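PDB 4PSN: ssDNA binding protein from Aeropyrum pernix, which binds single-stranded DNA, probably by trapping it in a system of tunnels formed between its subunits. Local coordinates for residues T6-L11 with R71-Y76; V24-L29 with L38-V43; R123-K128 with R140-G145; N157-V162 with R176-V181. All blocks are in the same frame, centred on the assembly; numbering follows the deposited sequence.

Interaction 1: T6-L11 with R71-Y76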
loop_
_atom_site.group_PDB
_atom_site.type_symbol
_atom_site.label_atom_id
_atom_site.label_comp_id
_atom_site.label_asym_id
_atom_site.label_seq_id
_atom_site.Cartn_x
_atom_site.Cartn_y
_atom_site.Cartn_z
ATOM N N THR C 6 1.400 6.246 -16.661
ATOM C CA THR C 6 0.364 5.229 -16.693
ATOM C C THR C 6 -0.438 5.244 -15.411
ATOM O O THR C 6 0.115 5.208 -14.316
ATOM C CB THR C 6 0.972 3.824 -16.880
ATOM O OG1 THR C 6 1.709 3.799 -18.101
ATOM C CG2 THR C 6 -0.129 2.761 -16.951
ATOM N N LEU C 7 -1.754 5.320 -15.546
ATOM C CA LEU C 7 -2.626 5.156 -14.402
ATOM C C LEU C 7 -2.761 3.645 -14.168
ATOM O O LEU C 7 -3.126 2.907 -15.080
ATOM C CB LEU C 7 -3.983 5.788 -14.704
ATOM C CG LEU C 7 -4.961 5.999 -13.550
ATOM C CD1 LEU C 7 -6.136 6.884 -13.990
ATOM C CD2 LEU C 7 -5.453 4.661 -13.023
ATOM N N ARG C 8 -2.462 3.192 -12.949
ATOM C CA ARG C 8 -2.511 1.766 -12.594
ATOM C C ARG C 8 -3.278 1.584 -11.289
ATOM O O ARG C 8 -2.983 2.250 -10.308
ATOM C CB ARG C 8 -1.094 1.207 -12.391
ATOM C CG ARG C 8 -0.154 1.337 -13.586
ATOM C CD ARG C 8 1.241 0.720 -13.318
ATOM N NE ARG C 8 2.157 0.956 -14.443
ATOM C CZ ARG C 8 2.337 0.109 -15.455
ATOM N NH1 ARG C 8 3.162 0.413 -16.450
ATOM N NH2 ARG C 8 1.691 -1.047 -15.477
ATOM N N THR C 9 -4.238 0.668 -11.253
ATOM C CA THR C 9 -5.050 0.510 -10.051
ATOM C C THR C 9 -4.463 -0.500 -9.072
ATOM O O THR C 9 -4.826 -0.514 -7.904
ATOM C CB THR C 9 -6.470 0.008 -10.404
ATOM O OG1 THR C 9 -6.368 -1.244 -11.089
ATOM C CG2 THR C 9 -7.213 1.012 -11.292
ATOM N N GLY C 10 -3.584 -1.376 -9.555
ATOM C CA GLY C 10 -3.249 -2.576 -8.797
ATOM C C GLY C 10 -4.483 -3.471 -8.694
ATOM O O GLY C 10 -5.498 -3.208 -9.337
ATOM N N LEU C 11 -4.400 -4.531 -7.894
ATOM C CA LEU C 11 -5.519 -5.436 -7.704
ATOM C C LEU C 11 -6.569 -4.710 -6.899
ATOM O O LEU C 11 -6.265 -4.084 -5.877
ATOM C CB LEU C 11 -5.083 -6.676 -6.932
ATOM C CG LEU C 11 -3.964 -7.505 -7.566
ATOM C CD1 LEU C 11 -3.576 -8.626 -6.616
ATOM C CD2 LEU C 11 -4.407 -8.059 -8.924
ATOM N N ARG C 71 -7.869 -5.416 -12.400
ATOM C CA ARG C 71 -6.673 -4.590 -12.364
ATOM C C ARG C 71 -6.677 -3.859 -13.688
ATOM O O ARG C 71 -6.862 -4.475 -14.734
ATOM C CB ARG C 71 -5.409 -5.449 -12.227
ATOM C CG ARG C 71 -4.102 -4.633 -12.176
ATOM C CD ARG C 71 -2.969 -5.424 -11.510
ATOM N NE ARG C 71 -2.552 -6.557 -12.333
ATOM C CZ ARG C 71 -1.670 -7.488 -11.956
ATOM N NH1 ARG C 71 -1.369 -8.476 -12.785
ATOM N NH2 ARG C 71 -1.086 -7.427 -10.760
ATOM N N ILE C 72 -6.481 -2.548 -13.643
ATOM C CA ILE C 72 -6.671 -1.710 -14.820
ATOM C C ILE C 72 -5.499 -0.781 -14.979
ATOM O O ILE C 72 -4.941 -0.300 -14.002
ATOM C CB ILE C 72 -7.961 -0.838 -14.675
ATOM C CG1 ILE C 72 -9.175 -1.738 -14.452
ATOM C CG2 ILE C 72 -8.167 0.041 -15.901
ATOM C CD1 ILE C 72 -10.425 -1.003 -14.103
ATOM N N GLN C 73 -5.111 -0.541 -16.219
ATOM C CA GLN C 73 -4.071 0.418 -16.480
ATOM C C GLN C 73 -4.358 1.067 -17.814
ATOM O O GLN C 73 -4.906 0.435 -18.726
ATOM C CB GLN C 73 -2.681 -0.236 -16.446
ATOM C CG GLN C 73 -2.379 -1.187 -17.571
ATOM C CD GLN C 73 -0.892 -1.519 -17.641
ATOM O OE1 GLN C 73 -0.346 -2.139 -16.723
ATOM N NE2 GLN C 73 -0.223 -1.082 -18.721
ATOM N N ILE C 74 -4.035 2.348 -17.912
ATOM C CA ILE C 74 -4.191 3.070 -19.166
ATOM C C ILE C 74 -3.235 4.248 -19.150
ATOM O O ILE C 74 -3.044 4.871 -18.111
ATOM C CB ILE C 74 -5.639 3.554 -19.335
ATOM C CG1 ILE C 74 -5.843 4.235 -20.689
ATOM C CG2 ILE C 74 -6.038 4.479 -18.174
ATOM C CD1 ILE C 74 -7.325 4.641 -20.907
ATOM N N ASP C 75 -2.598 4.524 -20.280
ATOM C CA ASP C 75 -1.664 5.641 -20.352
ATOM C C ASP C 75 -2.432 6.946 -20.537
ATOM O O ASP C 75 -3.566 6.946 -21.033
ATOM C CB ASP C 75 -0.674 5.465 -21.516
ATOM C CG ASP C 75 0.285 4.278 -21.321
ATOM O OD1 ASP C 75 0.334 3.679 -20.222
ATOM O OD2 ASP C 75 1.006 3.958 -22.290
ATOM N N TYR C 76 -1.817 8.061 -20.146
ATOM C CA TYR C 76 -2.423 9.373 -20.384
ATOM C C TYR C 76 -1.387 10.456 -20.615
ATOM O O TYR C 76 -0.225 10.342 -20.201
ATOM C CB TYR C 76 -3.373 9.796 -19.248
ATOM C CG TYR C 76 -2.684 10.013 -17.923
ATOM C CD1 TYR C 76 -2.181 11.257 -17.575
ATOM C CD2 TYR C 76 -2.536 8.971 -17.019
ATOM C CE1 TYR C 76 -1.544 11.456 -16.365
ATOM C CE2 TYR C 76 -1.911 9.164 -15.798
ATOM C CZ TYR C 76 -1.411 10.408 -15.480
ATOM O OH TYR C 76 -0.780 10.601 -14.274
HETATM O O HOH W 1 -2.507 -1.865 -12.265
#
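T6 and D75 face each other as a non-hydrogen-bonded pair of two antiparallel strands, their side chains crossing at a slant. The hydroxyl T6 OG1 donates a short bond of 2.5 Å to D75 OD1, reaching the carboxylate from above its plane. R8 and Q73, the next pair on this face, run side by side in the same direction, with guanidinium and amide planes 89° apart. T6 CG2 lies over one face of the R8 guanidinium, toward its rim. On the other face L7 CB packs 4.1 Å from Y76 CE2. Next after R8, T9 OG1 sits between its own backbone N and carbonyl carbon (chi1 59°); there it accepts from I72 N at 2.9 Å and donates to G10 O at 2.8 Å, while T9 N binds I72 O. A valine at T9 would probably leave the I72 amide without its acceptor and G10 O without this donor. Beyond it, L11 CD2 lies over one face of the R71 guanidinium, which is also paired with E93. The polar face carries R8 and Q73 to D31 of the second subunit, by a salt bridge and a hydrogen bond, while L7, I72 and I74 pack on the helices.

Interaction 2: V24-L29 with L38-V43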
loop_
_atom_site.group_PDB
_atom_site.type_symbol
_atom_site.label_atom_id
_atom_site.label_comp_id
_atom_site.label_asym_id
_atom_site.label_seq_id
_atom_site.Cartn_x
_atom_site.Cartn_y
_atom_site.Cartn_z
ATOM N N VAL C 24 -5.847 7.254 -7.386
ATOM C CA VAL C 24 -4.555 7.134 -8.040
ATOM C C VAL C 24 -4.298 8.326 -8.981
ATOM O O VAL C 24 -3.185 8.856 -9.039
ATOM C CB VAL C 24 -4.438 5.796 -8.809
ATOM C CG1 VAL C 24 -3.181 5.771 -9.678
ATOM C CG2 VAL C 24 -4.463 4.603 -7.832
ATOM N N LEU C 25 -5.322 8.753 -9.715
ATOM C CA LEU C 25 -5.143 9.864 -10.651
ATOM C C LEU C 25 -4.823 11.148 -9.891
ATOM O O LEU C 25 -3.958 11.927 -10.296
ATOM C CB LEU C 25 -6.382 10.071 -11.511
ATOM C CG LEU C 25 -6.174 11.074 -12.642
ATOM C CD1 LEU C 25 -5.086 10.557 -13.579
ATOM C CD2 LEU C 25 -7.469 11.297 -13.415
ATOM N N PHE C 26 -5.526 11.364 -8.787
ATOM C CA PHE C 26 -5.254 12.527 -7.964
ATOM C C PHE C 26 -3.841 12.485 -7.381
ATOM O O PHE C 26 -3.162 13.503 -7.341
ATOM C CB PHE C 26 -6.301 12.680 -6.862
ATOM C CG PHE C 26 -7.448 13.580 -7.239
ATOM C CD1 PHE C 26 -7.303 14.965 -7.195
ATOM C CD2 PHE C 26 -8.672 13.045 -7.628
ATOM C CE1 PHE C 26 -8.352 15.800 -7.548
ATOM C CE2 PHE C 26 -9.727 13.870 -7.974
ATOM C CZ PHE C 26 -9.565 15.260 -7.936
ATOM N N ALA C 27 -3.406 11.316 -6.927
ATOM C CA ALA C 27 -2.064 11.179 -6.356
ATOM C C ALA C 27 -0.995 11.483 -7.398
ATOM O O ALA C 27 -0.002 12.148 -7.099
ATOM C CB ALA C 27 -1.860 9.792 -5.779
ATOM N N GLN C 28 -1.207 11.006 -8.622
ATOM C CA GLN C 28 -0.241 11.199 -9.693
ATOM C C GLN C 28 -0.200 12.634 -10.208
ATOM O O GLN C 28 0.815 13.077 -10.733
ATOM C CB GLN C 28 -0.524 10.242 -10.862
ATOM C CG GLN C 28 -0.286 8.762 -10.540
ATOM C CD GLN C 28 -0.323 7.902 -11.781
ATOM O OE1 GLN C 28 -0.777 8.342 -12.833
ATOM N NE2 GLN C 28 0.174 6.677 -11.674
ATOM N N LEU C 29 -1.311 13.352 -10.068
ATOM C CA LEU C 29 -1.424 14.688 -10.639
ATOM C C LEU C 29 -1.453 15.770 -9.556
ATOM O O LEU C 29 -1.818 16.918 -9.815
ATOM C CB LEU C 29 -2.679 14.777 -11.504
ATOM C CG LEU C 29 -2.671 13.878 -12.748
ATOM C CD1 LEU C 29 -3.960 14.068 -13.547
ATOM C CD2 LEU C 29 -1.436 14.134 -13.627
ATOM N N LEU C 38 -3.119 22.234 -13.663
ATOM C CA LEU C 38 -4.439 21.615 -13.695
ATOM C C LEU C 38 -5.223 22.021 -12.458
ATOM O O LEU C 38 -4.643 22.321 -11.415
ATOM C CB LEU C 38 -4.320 20.089 -13.709
ATOM C CG LEU C 38 -3.760 19.375 -14.941
ATOM C CD1 LEU C 38 -3.578 17.902 -14.624
ATOM C CD2 LEU C 38 -4.652 19.578 -16.178
ATOM N N SER C 39 -6.547 22.010 -12.564
ATOM C CA SER C 39 -7.394 22.237 -11.401
ATOM C C SER C 39 -7.907 20.909 -10.863
ATOM O O SER C 39 -7.899 19.895 -11.569
ATOM C CB SER C 39 -8.585 23.105 -11.785
ATOM O OG SER C 39 -9.416 22.409 -12.693
ATOM N N ASN C 40 -8.359 20.920 -9.614
ATOM C CA ASN C 40 -9.007 19.760 -9.040
ATOM C C ASN C 40 -10.153 19.310 -9.939
ATOM O O ASN C 40 -10.382 18.117 -10.108
ATOM C CB ASN C 40 -9.523 20.061 -7.636
ATOM C CG ASN C 40 -8.412 20.129 -6.612
ATOM O OD1 ASN C 40 -7.524 19.268 -6.568
ATOM N ND2 ASN C 40 -8.454 21.154 -5.771
ATOM N N LYS C 41 -10.852 20.277 -10.527
ATOM C CA LYS C 41 -11.998 19.998 -11.388
ATOM C C LYS C 41 -11.587 19.192 -12.614
ATOM O O LYS C 41 -12.257 18.220 -12.975
ATOM C CB LYS C 41 -12.674 21.300 -11.824
ATOM C CG LYS C 41 -13.935 21.099 -12.647
ATOM C CD LYS C 41 -14.634 22.432 -12.911
ATOM C CE LYS C 41 -16.006 22.228 -13.552
ATOM N NZ LYS C 41 -16.782 23.500 -13.692
ATOM N N ASP C 42 -10.493 19.617 -13.251
ATOM C CA ASP C 42 -9.928 18.937 -14.412
ATOM C C ASP C 42 -9.707 17.469 -14.108
ATOM O O ASP C 42 -10.142 16.592 -14.854
ATOM C CB ASP C 42 -8.568 19.542 -14.774
ATOM C CG ASP C 42 -8.674 20.932 -15.364
ATOM O OD1 ASP C 42 -9.656 21.205 -16.087
ATOM O OD2 ASP C 42 -7.758 21.745 -15.114
ATOM N N VAL C 43 -8.997 17.216 -13.016
ATOM C CA VAL C 43 -8.679 15.862 -12.599
ATOM C C VAL C 43 -9.936 15.065 -12.232
ATOM O O VAL C 43 -10.059 13.905 -12.612
ATOM C CB VAL C 43 -7.678 15.862 -11.416
ATOM C CG1 VAL C 43 -7.336 14.428 -10.987
ATOM C CG2 VAL C 43 -6.402 16.647 -11.792
#
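A single methyl of V43 stands almost exactly on the axis of the F26 ring: CG1 lies 3.6 Å from the ring centroid and 1° off the normal, a CH-pi contact. V43 CG1 is anti to its backbone N (chi1 -180°), which directs this branch at the ring and leaves CG2 for L29, whose CD1 is 4.0 Å from V43 CG2. The CG1 methyl also meets L25, with L25 CG 3.9 Å from V43 CG1, so that one valine wedges among three side chains. L29 CD1 reaches L38 CD1 as well, at 4.0 Å. The N40 side chain runs across that of F26 at about a right angle, its amide plane 40° from the ring, and N40 OD1 lies 3.7 Å from F26 CE1. The turn leading into helix 40-61 is fixed by a capping box: D42 N donates to S39 OG, and S39 N returns a nearly straight bond of 2.8 Å to D42 OD2. I33 of the intervening helix 30-34 packs on both F26 and V43. No hydrogen bond joins the two segments: apolar and CH-pi contacts hold the helix ends together, while S39 and D42 pair with each other in the cap.

Interaction 3: R123-K128 with R140-G145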
loop_
_atom_site.group_PDB
_atom_site.type_symbol
_atom_site.label_atom_id
_atom_site.label_comp_id
_atom_site.label_asym_id
_atom_site.label_seq_id
_atom_site.Cartn_x
_atom_site.Cartn_y
_atom_site.Cartn_z
ATOM N N ARG C 123 10.297 -32.764 1.037
ATOM C CA ARG C 123 11.070 -33.726 0.250
ATOM C C ARG C 123 11.391 -33.178 -1.134
ATOM O O ARG C 123 10.505 -33.040 -1.959
ATOM C CB ARG C 123 10.323 -35.057 0.105
ATOM C CG ARG C 123 11.200 -36.179 -0.466
ATOM C CD ARG C 123 12.177 -36.731 0.546
ATOM N NE ARG C 123 13.234 -37.513 -0.111
ATOM C CZ ARG C 123 14.333 -37.946 0.492
ATOM N NH1 ARG C 123 14.533 -37.664 1.781
ATOM N NH2 ARG C 123 15.249 -38.635 -0.196
ATOM N N PHE C 124 12.665 -32.894 -1.381
ATOM C CA PHE C 124 13.115 -32.423 -2.675
ATOM C C PHE C 124 13.781 -33.572 -3.427
ATOM O O PHE C 124 14.270 -34.530 -2.817
ATOM C CB PHE C 124 14.127 -31.268 -2.508
ATOM C CG PHE C 124 13.536 -30.020 -1.870
ATOM C CD1 PHE C 124 12.706 -29.177 -2.602
ATOM C CD2 PHE C 124 13.812 -29.694 -0.546
ATOM C CE1 PHE C 124 12.166 -28.021 -2.036
ATOM C CE2 PHE C 124 13.261 -28.543 0.039
ATOM C CZ PHE C 124 12.434 -27.707 -0.710
ATOM N N THR C 125 13.790 -33.478 -4.752
ATOM C CA THR C 125 14.600 -34.363 -5.591
ATOM C C THR C 125 15.565 -33.485 -6.404
ATOM O O THR C 125 15.428 -32.274 -6.418
ATOM C CB THR C 125 13.721 -35.213 -6.524
ATOM O OG1 THR C 125 12.997 -34.360 -7.423
ATOM C CG2 THR C 125 12.720 -36.072 -5.709
ATOM N N VAL C 126 16.543 -34.079 -7.066
ATOM C CA VAL C 126 17.519 -33.299 -7.817
ATOM C C VAL C 126 17.847 -33.996 -9.114
ATOM O O VAL C 126 17.616 -35.201 -9.263
ATOM C CB VAL C 126 18.860 -33.109 -7.056
ATOM C CG1 VAL C 126 18.652 -32.341 -5.749
ATOM C CG2 VAL C 126 19.534 -34.446 -6.815
ATOM N N GLU C 127 18.393 -33.232 -10.049
ATOM C CA GLU C 127 18.938 -33.804 -11.269
ATOM C C GLU C 127 20.194 -33.020 -11.599
ATOM O O GLU C 127 20.172 -31.778 -11.570
ATOM C CB GLU C 127 17.920 -33.695 -12.409
ATOM C CG GLU C 127 18.128 -34.716 -13.521
ATOM C CD GLU C 127 18.006 -36.160 -13.030
ATOM O OE1 GLU C 127 19.048 -36.846 -12.910
ATOM O OE2 GLU C 127 16.865 -36.608 -12.768
ATOM N N LYS C 128 21.280 -33.734 -11.884
ATOM C CA LYS C 128 22.539 -33.108 -12.253
ATOM C C LYS C 128 22.380 -32.307 -13.546
ATOM O O LYS C 128 21.791 -32.783 -14.522
ATOM C CB LYS C 128 23.656 -34.152 -12.397
ATOM C CG LYS C 128 25.011 -33.551 -12.784
ATOM C CD LYS C 128 26.172 -34.494 -12.479
ATOM C CE LYS C 128 25.880 -35.923 -12.910
ATOM N NZ LYS C 128 27.040 -36.849 -12.670
ATOM N N ARG C 140 19.879 -29.208 -10.495
ATOM C CA ARG C 140 18.555 -28.621 -10.358
ATOM C C ARG C 140 17.814 -29.272 -9.189
ATOM O O ARG C 140 17.926 -30.481 -8.964
ATOM C CB ARG C 140 17.731 -28.836 -11.632
ATOM C CG ARG C 140 18.070 -27.897 -12.785
ATOM C CD ARG C 140 17.017 -28.013 -13.893
ATOM N NE ARG C 140 16.488 -29.376 -13.986
ATOM C CZ ARG C 140 16.977 -30.323 -14.785
ATOM N NH1 ARG C 140 18.007 -30.060 -15.581
ATOM N NH2 ARG C 140 16.432 -31.544 -14.794
ATOM N N ILE C 141 17.063 -28.469 -8.449
ATOM C CA ILE C 141 16.215 -28.983 -7.380
ATOM C C ILE C 141 14.764 -28.945 -7.841
ATOM O O ILE C 141 14.329 -27.971 -8.439
ATOM C CB ILE C 141 16.364 -28.150 -6.105
ATOM C CG1 ILE C 141 17.836 -28.090 -5.674
ATOM C CG2 ILE C 141 15.539 -28.748 -4.980
ATOM C CD1 ILE C 141 18.082 -27.156 -4.485
HETATM N N MSE C 142 14.026 -30.015 -7.562
HETATM C CA MSE C 142 12.626 -30.124 -7.911
HETATM C C MSE C 142 11.766 -30.394 -6.692
HETATM O O MSE C 142 12.206 -31.022 -5.735
HETATM C CB MSE C 142 12.472 -31.317 -8.836
HETATM C CG MSE C 142 13.807 -31.836 -9.238
HETATM SE SE MSE C 142 14.100 -31.418 -11.077
HETATM C CE MSE C 142 13.055 -32.887 -11.748
ATOM N N TYR C 143 10.525 -29.939 -6.767
ATOM C CA TYR C 143 9.506 -30.208 -5.776
ATOM C C TYR C 143 8.243 -30.523 -6.592
ATOM O O TYR C 143 7.890 -29.773 -7.506
ATOM C CB TYR C 143 9.272 -28.982 -4.874
ATOM C CG TYR C 143 8.343 -29.311 -3.734
ATOM C CD1 TYR C 143 8.680 -30.314 -2.833
ATOM C CD2 TYR C 143 7.108 -28.674 -3.586
ATOM C CE1 TYR C 143 7.841 -30.658 -1.803
ATOM C CE2 TYR C 143 6.245 -29.017 -2.535
ATOM C CZ TYR C 143 6.634 -30.012 -1.648
ATOM O OH TYR C 143 5.838 -30.396 -0.604
ATOM N N ARG C 144 7.592 -31.643 -6.294
ATOM C CA ARG C 144 6.414 -32.061 -7.062
ATOM C C ARG C 144 6.745 -32.216 -8.557
ATOM O O ARG C 144 5.912 -31.935 -9.407
ATOM C CB ARG C 144 5.249 -31.052 -6.876
ATOM C CG ARG C 144 4.899 -30.756 -5.420
ATOM C CD ARG C 144 3.673 -29.844 -5.266
ATOM N NE ARG C 144 2.397 -30.538 -5.490
ATOM C CZ ARG C 144 1.650 -30.415 -6.586
ATOM N NH1 ARG C 144 0.510 -31.083 -6.682
ATOM N NH2 ARG C 144 2.035 -29.630 -7.588
ATOM N N GLY C 145 7.962 -32.646 -8.877
ATOM C CA GLY C 145 8.363 -32.844 -10.265
ATOM C C GLY C 145 8.726 -31.585 -11.055
ATOM O O GLY C 145 9.173 -31.664 -12.192
HETATM O O HOH W 2 9.269 -33.611 -4.277
HETATM O O HOH W 3 10.365 -33.690 -7.093
#
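F124 packs on I141 and Y143 beside the antiparallel pairing of strands 125-131 and 137-143. Its CB lies 3.8 Å from I141 CG2, and CG is 3.9 Å from the same methyl. At CD1 the ring meets I141 CG2 at 3.7 Å, and the carbonyl oxygen of M142 approaches the ring edge close to its plane. Farther out, F124 CE1 is 4.2 Å from Y143 CB. With CG anti to the carbonyl carbon (chi1 -64°), the F124 ring is placed beside that of Y143, their planes inclined at 58°. The Y143 ring in turn receives R123 O at its edge, 3.4 Å from CD1. On the strands themselves, T125 and M142, a selenomethionine, exchange two backbone hydrogen bonds, as do E127 and R140. The side chains of the first of these pairs cross at about a right angle. Two waters tie R123 O to R144 N and T125 OG1 to G145 N. In the fold this hairpin forms one margin of the six-stranded sheet of the chain: V126 and I141 turn to helix 186-198, F124 meets F198 of that helix, strand 146-155 pairs with 137-143 on its other side, and Y143 OH bonds to E56 of the third subunit.

Interaction 4: N157-V162 with R176-V181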
loop_
_atom_site.group_PDB
_atom_site.type_symbol
_atom_site.label_atom_id
_atom_site.label_comp_id
_atom_site.label_asym_id
_atom_site.label_seq_id
_atom_site.Cartn_x
_atom_site.Cartn_y
_atom_site.Cartn_z
ATOM N N ASN C 157 38.530 -32.192 -0.324
ATOM C CA ASN C 157 39.318 -33.423 -0.240
ATOM C C ASN C 157 38.667 -34.307 0.814
ATOM O O ASN C 157 38.919 -34.139 1.998
ATOM C CB ASN C 157 40.787 -33.083 0.098
ATOM C CG ASN C 157 41.689 -34.327 0.199
ATOM O OD1 ASN C 157 41.290 -35.440 -0.149
ATOM N ND2 ASN C 157 42.911 -34.131 0.700
ATOM N N GLY C 158 37.791 -35.212 0.378
ATOM C CA GLY C 158 37.004 -36.042 1.285
ATOM C C GLY C 158 35.816 -35.280 1.843
ATOM O O GLY C 158 35.051 -35.774 2.682
ATOM N N GLU C 159 35.670 -34.046 1.381
ATOM C CA GLU C 159 34.617 -33.176 1.871
ATOM C C GLU C 159 34.061 -32.369 0.712
ATOM O O GLU C 159 34.606 -32.403 -0.392
ATOM C CB GLU C 159 35.180 -32.199 2.906
ATOM C CG GLU C 159 35.737 -32.833 4.156
ATOM C CD GLU C 159 36.170 -31.792 5.172
ATOM O OE1 GLU C 159 37.252 -31.189 4.984
ATOM O OE2 GLU C 159 35.417 -31.565 6.151
ATOM N N ALA C 160 33.001 -31.609 0.975
ATOM C CA ALA C 160 32.464 -30.716 -0.040
ATOM C C ALA C 160 31.780 -29.517 0.611
ATOM O O ALA C 160 31.271 -29.613 1.720
ATOM C CB ALA C 160 31.470 -31.467 -0.951
ATOM N N LEU C 161 31.770 -28.395 -0.097
ATOM C CA LEU C 161 30.932 -27.267 0.265
ATOM C C LEU C 161 29.651 -27.350 -0.555
ATOM O O LEU C 161 29.695 -27.617 -1.761
ATOM C CB LEU C 161 31.654 -25.971 -0.064
ATOM C CG LEU C 161 33.012 -25.824 0.614
ATOM C CD1 LEU C 161 33.712 -24.567 0.137
ATOM C CD2 LEU C 161 32.845 -25.794 2.115
ATOM N N VAL C 162 28.516 -27.117 0.098
ATOM C CA VAL C 162 27.231 -27.166 -0.564
ATOM C C VAL C 162 26.490 -25.872 -0.268
ATOM O O VAL C 162 26.483 -25.407 0.867
ATOM C CB VAL C 162 26.385 -28.330 -0.027
ATOM C CG1 VAL C 162 25.072 -28.395 -0.774
ATOM C CG2 VAL C 162 27.148 -29.643 -0.188
ATOM N N ARG C 176 26.541 -21.674 2.709
ATOM C CA ARG C 176 27.725 -22.526 2.619
ATOM C C ARG C 176 27.774 -23.541 3.768
ATOM O O ARG C 176 27.747 -23.187 4.946
ATOM C CB ARG C 176 29.018 -21.708 2.574
ATOM C CG ARG C 176 30.246 -22.599 2.383
ATOM C CD ARG C 176 31.570 -21.903 2.701
ATOM N NE ARG C 176 32.047 -21.093 1.585
ATOM C CZ ARG C 176 33.310 -20.719 1.421
ATOM N NH1 ARG C 176 33.647 -19.982 0.373
ATOM N NH2 ARG C 176 34.236 -21.087 2.304
ATOM N N THR C 177 27.829 -24.814 3.415
ATOM C CA THR C 177 27.803 -25.869 4.409
ATOM C C THR C 177 28.864 -26.880 4.027
ATOM O O THR C 177 28.910 -27.333 2.882
ATOM C CB THR C 177 26.421 -26.562 4.424
ATOM O OG1 THR C 177 25.409 -25.593 4.705
ATOM C CG2 THR C 177 26.373 -27.653 5.476
ATOM N N ARG C 178 29.720 -27.242 4.975
ATOM C CA ARG C 178 30.778 -28.198 4.676
ATOM C C ARG C 178 30.375 -29.570 5.164
ATOM O O ARG C 178 29.951 -29.722 6.302
ATOM C CB ARG C 178 32.116 -27.768 5.277
ATOM C CG ARG C 178 33.242 -28.761 5.006
ATOM C CD ARG C 178 34.631 -28.127 5.185
ATOM N NE ARG C 178 34.735 -27.396 6.444
ATOM C CZ ARG C 178 35.192 -27.911 7.582
ATOM N NH1 ARG C 178 35.603 -29.177 7.632
ATOM N NH2 ARG C 178 35.242 -27.157 8.674
ATOM N N VAL C 179 30.502 -30.570 4.295
ATOM C CA VAL C 179 30.018 -31.914 4.612
ATOM C C VAL C 179 31.082 -32.926 4.238
ATOM O O VAL C 179 31.914 -32.671 3.360
ATOM C CB VAL C 179 28.712 -32.253 3.846
ATOM C CG1 VAL C 179 27.600 -31.287 4.224
ATOM C CG2 VAL C 179 28.948 -32.225 2.333
ATOM N N GLN C 180 31.059 -34.074 4.900
ATOM C CA GLN C 180 32.025 -35.130 4.605
ATOM C C GLN C 180 31.458 -36.057 3.541
ATOM O O GLN C 180 30.357 -36.576 3.693
ATOM C CB GLN C 180 32.343 -35.938 5.864
ATOM C CG GLN C 180 33.579 -36.834 5.706
ATOM C CD GLN C 180 33.917 -37.610 6.967
ATOM O OE1 GLN C 180 33.133 -37.653 7.914
ATOM N NE2 GLN C 180 35.091 -38.227 6.984
ATOM N N VAL C 181 32.210 -36.263 2.467
ATOM C CA VAL C 181 31.761 -37.099 1.367
ATOM C C VAL C 181 32.897 -37.338 0.362
ATOM O O VAL C 181 33.621 -36.398 0.003
ATOM C CB VAL C 181 30.574 -36.428 0.642
ATOM C CG1 VAL C 181 31.002 -35.091 0.093
ATOM C CG2 VAL C 181 30.041 -37.332 -0.482
HETATM O O HOH W 4 34.511 -34.832 -2.039
#
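Segments 159-162 and 176-180 run antiparallel, 158° between their directions, with A160 opposite V179 and V162 opposite T177 as hydrogen-bonded pairs. Just before the first strand, G158 O accepts from V181 N at 2.9 Å, the donor above the carbonyl plane. E159 and R178, diagonal across the strands, form a salt bridge: R178 NH1 donates to E159 OE2 at 2.8 Å, on the syn side of the carboxylate and near the guanidinium plane. The two flat groups are turned 84° to each other; a bend at chi3 (49°) brings R178 NH1 round to the oxygen. A glutamine in place of E159 would probably leave R178 NH1 without its charged mate in the hairpin. L161 CD2 packs 3.8 Å from R178 CB, while its CD1 lies over one face of the R176 guanidinium, toward the rim. On the reverse face A160 CB touches V181 CG1 at 3.8 Å and V162 CG2 touches V179 CG2 at 4.0 Å. R178 is gripped twice, by E159 and by D133 of the fourth subunit, where R176 meets D136; the arginine face joins subunits by charge, while A160, V162, V179 and V181 behind it pack toward strand 146-155 and helix 186-198.

The four contacts fall into two pairs at either end of an elongated chain. Interactions 1 and 2 belong to the N-terminal part, their centres 15 Å apart; interaction 2 is nested in the loop closed by interaction 1, and Q28 ties them together through T6 and Y76. Interactions 3 and 4 follow in the C-terminal domain, as two hairpins of one sheet separated by strand 146-155, with centres 20 Å apart. Between the pairs the centres lie 38 to 61 Å apart, with helix 100-113 between. Interactions 1 and 2 touch the second subunit, 1 and 3 the third, and 4 the fourth, consistent with an assembly whose DNA-binding tunnels run between subunits.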